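Local atomic coordinates of putative lipase (Bacteroides thetaiotaomicron VPI-5482, PDB entry 3BZW), a protein that is probably a lipase or acylhydrolase of the SGNH hydrolase family, possibly with lysophospholipase activity. Residues Asn99-Ser104 and Tyr187-Gly192; Val105-Trp110 and Asp141-Arg146. One frame throughout, in Å; residues are numbered along the deposited sequence.

Contact 1: Asn99-Ser104 and Tyr187-Gly192; sequences NDYNSS and YQNGCG. With ACT (acetate ion), chain G.
The ring of Y101 meets the carbonyl of Y187 at its edge, in the ring plane. The amide of N189 comes to the same ring obliquely, its plane 21° from that of the ring; the nearest atoms are Y101 CD1 and N189 ND2, 3.7 Å apart. The side chain of Y101 also touches I195 of helix 195-210.

Y101 OH donates to Y187 O at 2.7 Å, reaching it from outside the carbonyl plane. The ring gets there because CG stands anti to the backbone N (chi1 158°). Y101 O is gripped twice. N189 ND2 donates to it at 2.9 Å, in the carbonyl plane and on a lone pair. S104 N is the second donor, within a Schellman motif that ends helix 98-102. S104 is its C-prime residue and has positive phi.

The chi1 of N189 (56°) sets its amide between the backbone N and the carbonyl carbon. From there OD1 accepts from C191 N at 3.0 Å, above the carbonyl plane, and forms an Asx turn. E193 N donates to the same oxygen, and ND2 has Y198 OH as a further partner. G190 N makes a weak bond to S104 OG, 2.7 Å long but bent.

N99 ND2 donates almost straight to OXT of an acetate, probably from the crystallisation liquor, at 2.8 Å. N99 and D100 match the Asn-Asp of the family's GxND block, so N99 probably belongs to the oxyanion hole. N189 is buried, and both ends of its amide are bonded; the amide thus ties the loop 187-192 to the C-terminal end of the helix that carries N99.

Contact 2: Val105-Trp110 and Asp141-Arg146; sequences VPIGEW and DTYRGR. With SO4 (sulfate ion), chain L.
Y143 N donates to P106 O at 2.7 Å, and R144 N to I107 O at 2.9 Å. T142 is the N-cap of helix 143-157: its OG1 accepts from G145 N. Water 2 joins T142 OG1 to E109 N. G108 packs against T142, where a CB would collide with T142 CB.

R144 carries the charged contacts. Its chain is extended from CG to NE. NH1 donates to G108 O at 2.8 Å, tilted from the carbonyl plane, and to sulfate O4. NH2 donates to sulfate O2 at 2.7 Å. E109 OE1 forms only a long salt bridge with R144 NH1, 3.9 Å away; Q117 of the third subunit donates to this oxygen. T130 of that subunit also binds the sulfate.

Packing over flat groups holds R144 in place. Its CG sits over the centre of the W110 six-membered ring, 3.6 Å from the centroid, a CH-pi contact. W110 CD1 lies over one guanidinium face and I107 CG2 over the opposite one, with ring and guanidinium planes 33° apart. An alanine in place of W110 would probably bare one face of the R144 guanidinium, leave it freer to swing, and cost E204 a weak hydrogen bond. V105 packs with both methyls on one face of the R146 guanidinium, whose NH1 binds Q70. I107 CD1 lies 4.0 Å from Y143 CD2, while Y143 OH reaches Y198 O.

The chemistry implies that two loop carbonyls and the N-cap hydroxyl satisfy the first N-H groups of the helix. R144 is sandwiched so that its end grips a sulfate, probably from the crystallisation liquor, which T130 of the third subunit also holds.

How the contacts relate
The two contacts share a chain junction, S104 to V105, and their centres lie about 12 Å apart. D100 and V105 join them most directly. D100 OD1 makes a salt bridge of 2.8 Å with R146 NH1, and D100 O probably accepts a hydrogen bond from V105 N at 3.0 Å. D100 CG also packs 3.4 Å from Y143 CE1. Helix 98-102 is therefore braced against the start of helix 143-157. Y198 of helix 195-210 bonds to both contacts. The acetate beside N99 also binds S35 N, G68 N and H242 NE2, consistent with the family's active site. Contact 2 faces a separate sulfate at a subunit interface.

Contact 1: Asn99-Ser104 and Tyr187-Gly192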
loop_
_atom_site.group_PDB
_atom_site.type_symbol
_atom_site.label_atom_id
_atom_site.label_comp_id
_atom_site.label_asym_id
_atom_site.label_seq_id
_atom_site.Cartn_x
_atom_site.Cartn_y
_atom_site.Cartn_z
ATOM N N ASN A 99 24.206 24.595 4.003
ATOM C CA ASN A 99 24.204 25.526 5.125
ATOM C C ASN A 99 22.784 25.914 5.552
ATOM O O ASN A 99 22.558 26.301 6.700
ATOM C CB ASN A 99 25.033 26.772 4.794
ATOM C CG ASN A 99 26.528 26.485 4.761
ATOM O OD1 ASN A 99 27.050 25.775 5.622
ATOM N ND2 ASN A 99 27.224 27.050 3.778
ATOM N N ASP A 100 21.830 25.830 4.630
ATOM C CA ASP A 100 20.442 26.130 4.978
ATOM C C ASP A 100 20.007 25.039 5.958
ATOM O O ASP A 100 19.290 25.299 6.929
ATOM C CB ASP A 100 19.556 26.109 3.732
ATOM C CG ASP A 100 19.821 27.285 2.810
ATOM O OD1 ASP A 100 19.047 28.267 2.850
ATOM O OD2 ASP A 100 20.814 27.229 2.053
ATOM N N TYR A 101 20.456 23.815 5.704
ATOM C CA TYR A 101 20.129 22.703 6.591
ATOM C C TYR A 101 20.748 22.954 7.962
ATOM O O TYR A 101 20.064 22.920 8.985
ATOM C CB TYR A 101 20.667 21.379 6.033
ATOM C CG TYR A 101 20.838 20.305 7.093
ATOM C CD1 TYR A 101 19.737 19.641 7.639
ATOM C CD2 TYR A 101 22.105 19.995 7.585
ATOM C CE1 TYR A 101 19.901 18.687 8.662
ATOM C CE2 TYR A 101 22.282 19.059 8.599
ATOM C CZ TYR A 101 21.181 18.411 9.134
ATOM O OH TYR A 101 21.379 17.500 10.140
ATOM N N ASN A 102 22.049 23.220 7.976
ATOM C CA ASN A 102 22.756 23.452 9.228
ATOM C C ASN A 102 22.207 24.636 10.023
ATOM O O ASN A 102 22.194 24.610 11.255
ATOM C CB ASN A 102 24.248 23.669 8.958
ATOM C CG ASN A 102 25.045 23.854 10.235
ATOM O OD1 ASN A 102 25.765 24.846 10.399
ATOM N ND2 ASN A 102 24.921 22.898 11.146
ATOM N N SER A 103 21.738 25.662 9.322
ATOM C CA SER A 103 21.214 26.850 9.984
ATOM C C SER A 103 19.720 26.785 10.295
ATOM O O SER A 103 19.099 27.798 10.630
ATOM C CB SER A 103 21.531 28.087 9.142
ATOM O OG SER A 103 22.940 28.241 9.012
ATOM N N SER A 104 19.154 25.589 10.184
ATOM C CA SER A 104 17.738 25.350 10.468
ATOM C C SER A 104 16.768 26.281 9.746
ATOM O O SER A 104 15.841 26.815 10.361
ATOM C CB SER A 104 17.484 25.433 11.978
ATOM O OG SER A 104 18.302 24.515 12.680
ATOM N N TYR A 187 20.969 13.233 12.281
ATOM C CA TYR A 187 20.166 14.093 13.153
ATOM C C TYR A 187 19.371 15.147 12.390
ATOM O O TYR A 187 19.842 15.672 11.380
ATOM C CB TYR A 187 21.066 14.853 14.126
ATOM C CG TYR A 187 21.835 14.022 15.117
ATOM C CD1 TYR A 187 21.271 13.671 16.339
ATOM C CD2 TYR A 187 23.151 13.635 14.858
ATOM C CE1 TYR A 187 22.001 12.958 17.292
ATOM C CE2 TYR A 187 23.891 12.922 15.796
ATOM C CZ TYR A 187 23.306 12.591 17.014
ATOM O OH TYR A 187 24.028 11.895 17.948
ATOM N N GLN A 188 18.176 15.468 12.881
ATOM C CA GLN A 188 17.382 16.526 12.267
ATOM C C GLN A 188 18.055 17.811 12.747
ATOM O O GLN A 188 18.780 17.797 13.752
ATOM C CB GLN A 188 15.930 16.521 12.774
ATOM C CG GLN A 188 15.130 15.268 12.445
ATOM C CD GLN A 188 13.647 15.407 12.780
ATOM O OE1 GLN A 188 13.274 16.079 13.740
ATOM N NE2 GLN A 188 12.797 14.758 11.989
ATOM N N ASN A 189 17.831 18.912 12.038
ATOM C CA ASN A 189 18.405 20.184 12.449
ATOM C C ASN A 189 17.488 20.816 13.490
ATOM O O ASN A 189 16.611 20.150 14.040
ATOM C CB ASN A 189 18.567 21.135 11.257
ATOM C CG ASN A 189 17.268 21.378 10.518
ATOM O OD1 ASN A 189 16.182 21.118 11.037
ATOM N ND2 ASN A 189 17.374 21.895 9.302
ATOM N N GLY A 190 17.690 22.109 13.734
ATOM C CA GLY A 190 16.901 22.829 14.716
ATOM C C GLY A 190 15.432 23.042 14.400
ATOM O O GLY A 190 14.668 23.423 15.290
ATOM N N CYS A 191 15.020 22.830 13.153
ATOM C CA CYS A 191 13.611 23.009 12.836
ATOM C C CYS A 191 12.931 21.696 12.457
ATOM O O CYS A 191 11.926 21.683 11.752
ATOM C CB CYS A 191 13.403 24.091 11.753
ATOM S SG CYS A 191 14.202 23.868 10.151
ATOM N N GLY A 192 13.496 20.597 12.952
ATOM C CA GLY A 192 12.933 19.274 12.729
ATOM C C GLY A 192 13.012 18.686 11.337
ATOM O O GLY A 192 12.135 17.925 10.936
HETATM C C ACT G . 30.151 25.504 4.206
HETATM O O ACT G . 30.818 25.368 5.216
HETATM O OXT ACT G . 29.960 26.619 3.750
HETATM C CH3 ACT G . 29.576 24.296 3.510
HETATM O O HOH W 1 20.893 22.414 13.212
#

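Contact 2: Val105-Trp110 and Asp141-Arg146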
loop_
_atom_site.group_PDB
_atom_site.type_symbol
_atom_site.label_atom_id
_atom_site.label_comp_id
_atom_site.label_asym_id
_atom_site.label_seq_id
_atom_site.Cartn_x
_atom_site.Cartn_y
_atom_site.Cartn_z
ATOM N N VAL A 105 16.975 26.473 8.447
ATOM C CA VAL A 105 16.091 27.316 7.646
ATOM C C VAL A 105 14.826 26.510 7.349
ATOM O O VAL A 105 14.891 25.469 6.699
ATOM C CB VAL A 105 16.749 27.706 6.288
ATOM C CG1 VAL A 105 15.766 28.514 5.448
ATOM C CG2 VAL A 105 18.020 28.503 6.526
ATOM N N PRO A 106 13.659 26.981 7.818
ATOM C CA PRO A 106 12.414 26.248 7.563
ATOM C C PRO A 106 12.207 26.019 6.067
ATOM O O PRO A 106 12.480 26.902 5.253
ATOM C CB PRO A 106 11.346 27.159 8.164
ATOM C CG PRO A 106 12.082 27.840 9.282
ATOM C CD PRO A 106 13.400 28.183 8.630
ATOM N N ILE A 107 11.731 24.830 5.713
ATOM C CA ILE A 107 11.497 24.472 4.316
ATOM C C ILE A 107 10.453 25.384 3.673
ATOM O O ILE A 107 10.642 25.873 2.555
ATOM C CB ILE A 107 11.049 22.995 4.199
ATOM C CG1 ILE A 107 12.204 22.074 4.604
ATOM C CG2 ILE A 107 10.590 22.693 2.772
ATOM C CD1 ILE A 107 13.423 22.145 3.689
ATOM N N GLY A 108 9.355 25.611 4.384
ATOM C CA GLY A 108 8.313 26.485 3.872
ATOM C C GLY A 108 7.398 25.888 2.820
ATOM O O GLY A 108 7.151 24.681 2.803
ATOM N N GLU A 109 6.906 26.748 1.930
ATOM C CA GLU A 109 5.987 26.345 0.872
ATOM C C GLU A 109 6.396 26.962 -0.466
ATOM O O GLU A 109 6.954 28.055 -0.504
ATOM C CB GLU A 109 4.566 26.809 1.215
ATOM C CG GLU A 109 4.058 26.396 2.592
ATOM C CD GLU A 109 3.695 24.923 2.681
ATOM O OE1 GLU A 109 3.666 24.241 1.631
ATOM O OE2 GLU A 109 3.423 24.453 3.809
ATOM N N TRP A 110 6.092 26.269 -1.559
ATOM C CA TRP A 110 6.434 26.759 -2.895
ATOM C C TRP A 110 5.522 27.884 -3.387
ATOM O O TRP A 110 5.993 28.882 -3.934
ATOM C CB TRP A 110 6.370 25.621 -3.922
ATOM C CG TRP A 110 7.400 24.538 -3.757
ATOM C CD1 TRP A 110 7.172 23.232 -3.428
ATOM C CD2 TRP A 110 8.811 24.654 -3.988
ATOM N NE1 TRP A 110 8.354 22.525 -3.445
ATOM C CE2 TRP A 110 9.374 23.372 -3.785
ATOM C CE3 TRP A 110 9.654 25.715 -4.350
ATOM C CZ2 TRP A 110 10.744 23.123 -3.933
ATOM C CZ3 TRP A 110 11.020 25.467 -4.497
ATOM C CH2 TRP A 110 11.549 24.178 -4.288
ATOM N N ASP A 141 12.654 33.951 4.214
ATOM C CA ASP A 141 12.383 33.303 5.495
ATOM C C ASP A 141 12.381 31.782 5.394
ATOM O O ASP A 141 12.545 31.096 6.397
ATOM C CB ASP A 141 11.029 33.744 6.061
ATOM C CG ASP A 141 10.926 35.246 6.258
ATOM O OD1 ASP A 141 11.928 35.873 6.658
ATOM O OD2 ASP A 141 9.827 35.795 6.027
ATOM N N THR A 142 12.189 31.255 4.190
ATOM C CA THR A 142 12.146 29.808 4.016
ATOM C C THR A 142 13.056 29.323 2.895
ATOM O O THR A 142 13.469 30.099 2.035
ATOM C CB THR A 142 10.714 29.333 3.716
ATOM O OG1 THR A 142 10.346 29.743 2.396
ATOM C CG2 THR A 142 9.733 29.939 4.715
ATOM N N TYR A 143 13.355 28.027 2.913
ATOM C CA TYR A 143 14.227 27.421 1.915
ATOM C C TYR A 143 13.580 27.440 0.529
ATOM O O TYR A 143 14.214 27.831 -0.454
ATOM C CB TYR A 143 14.544 25.984 2.327
ATOM C CG TYR A 143 15.645 25.325 1.525
ATOM C CD1 TYR A 143 16.939 25.851 1.513
ATOM C CD2 TYR A 143 15.407 24.149 0.817
ATOM C CE1 TYR A 143 17.970 25.218 0.823
ATOM C CE2 TYR A 143 16.428 23.510 0.120
ATOM C CZ TYR A 143 17.706 24.047 0.132
ATOM O OH TYR A 143 18.725 23.393 -0.518
ATOM N N ARG A 144 12.323 27.014 0.449
ATOM C CA ARG A 144 11.614 27.004 -0.826
ATOM C C ARG A 144 11.476 28.435 -1.330
ATOM O O ARG A 144 11.557 28.694 -2.534
ATOM C CB ARG A 144 10.238 26.350 -0.664
ATOM C CG ARG A 144 10.304 24.826 -0.601
ATOM C CD ARG A 144 8.996 24.219 -0.123
ATOM N NE ARG A 144 8.987 22.766 -0.282
ATOM C CZ ARG A 144 8.091 21.958 0.273
ATOM N NH1 ARG A 144 7.126 22.455 1.033
ATOM N NH2 ARG A 144 8.150 20.651 0.057
ATOM N N GLY A 145 11.278 29.363 -0.399
ATOM C CA GLY A 145 11.156 30.763 -0.770
ATOM C C GLY A 145 12.460 31.269 -1.356
ATOM O O GLY A 145 12.467 32.024 -2.329
ATOM N N ARG A 146 13.574 30.851 -0.761
ATOM C CA ARG A 146 14.893 31.264 -1.231
ATOM C C ARG A 146 15.191 30.694 -2.612
ATOM O O ARG A 146 15.834 31.344 -3.438
ATOM C CB ARG A 146 15.971 30.808 -0.243
ATOM C CG ARG A 146 15.889 31.494 1.107
ATOM C CD ARG A 146 16.959 30.973 2.053
ATOM N NE ARG A 146 16.963 31.710 3.313
ATOM C CZ ARG A 146 17.917 31.608 4.231
ATOM N NH1 ARG A 146 18.947 30.796 4.025
ATOM N NH2 ARG A 146 17.845 32.318 5.350
HETATM S S SO4 L . 5.166 19.163 1.383
HETATM O O1 SO4 L . 4.854 17.931 2.142
HETATM O O2 SO4 L . 6.192 18.852 0.368
HETATM O O3 SO4 L . 3.950 19.654 0.704
HETATM O O4 SO4 L . 5.671 20.200 2.303
HETATM O O HOH W 2 7.765 29.576 1.633
#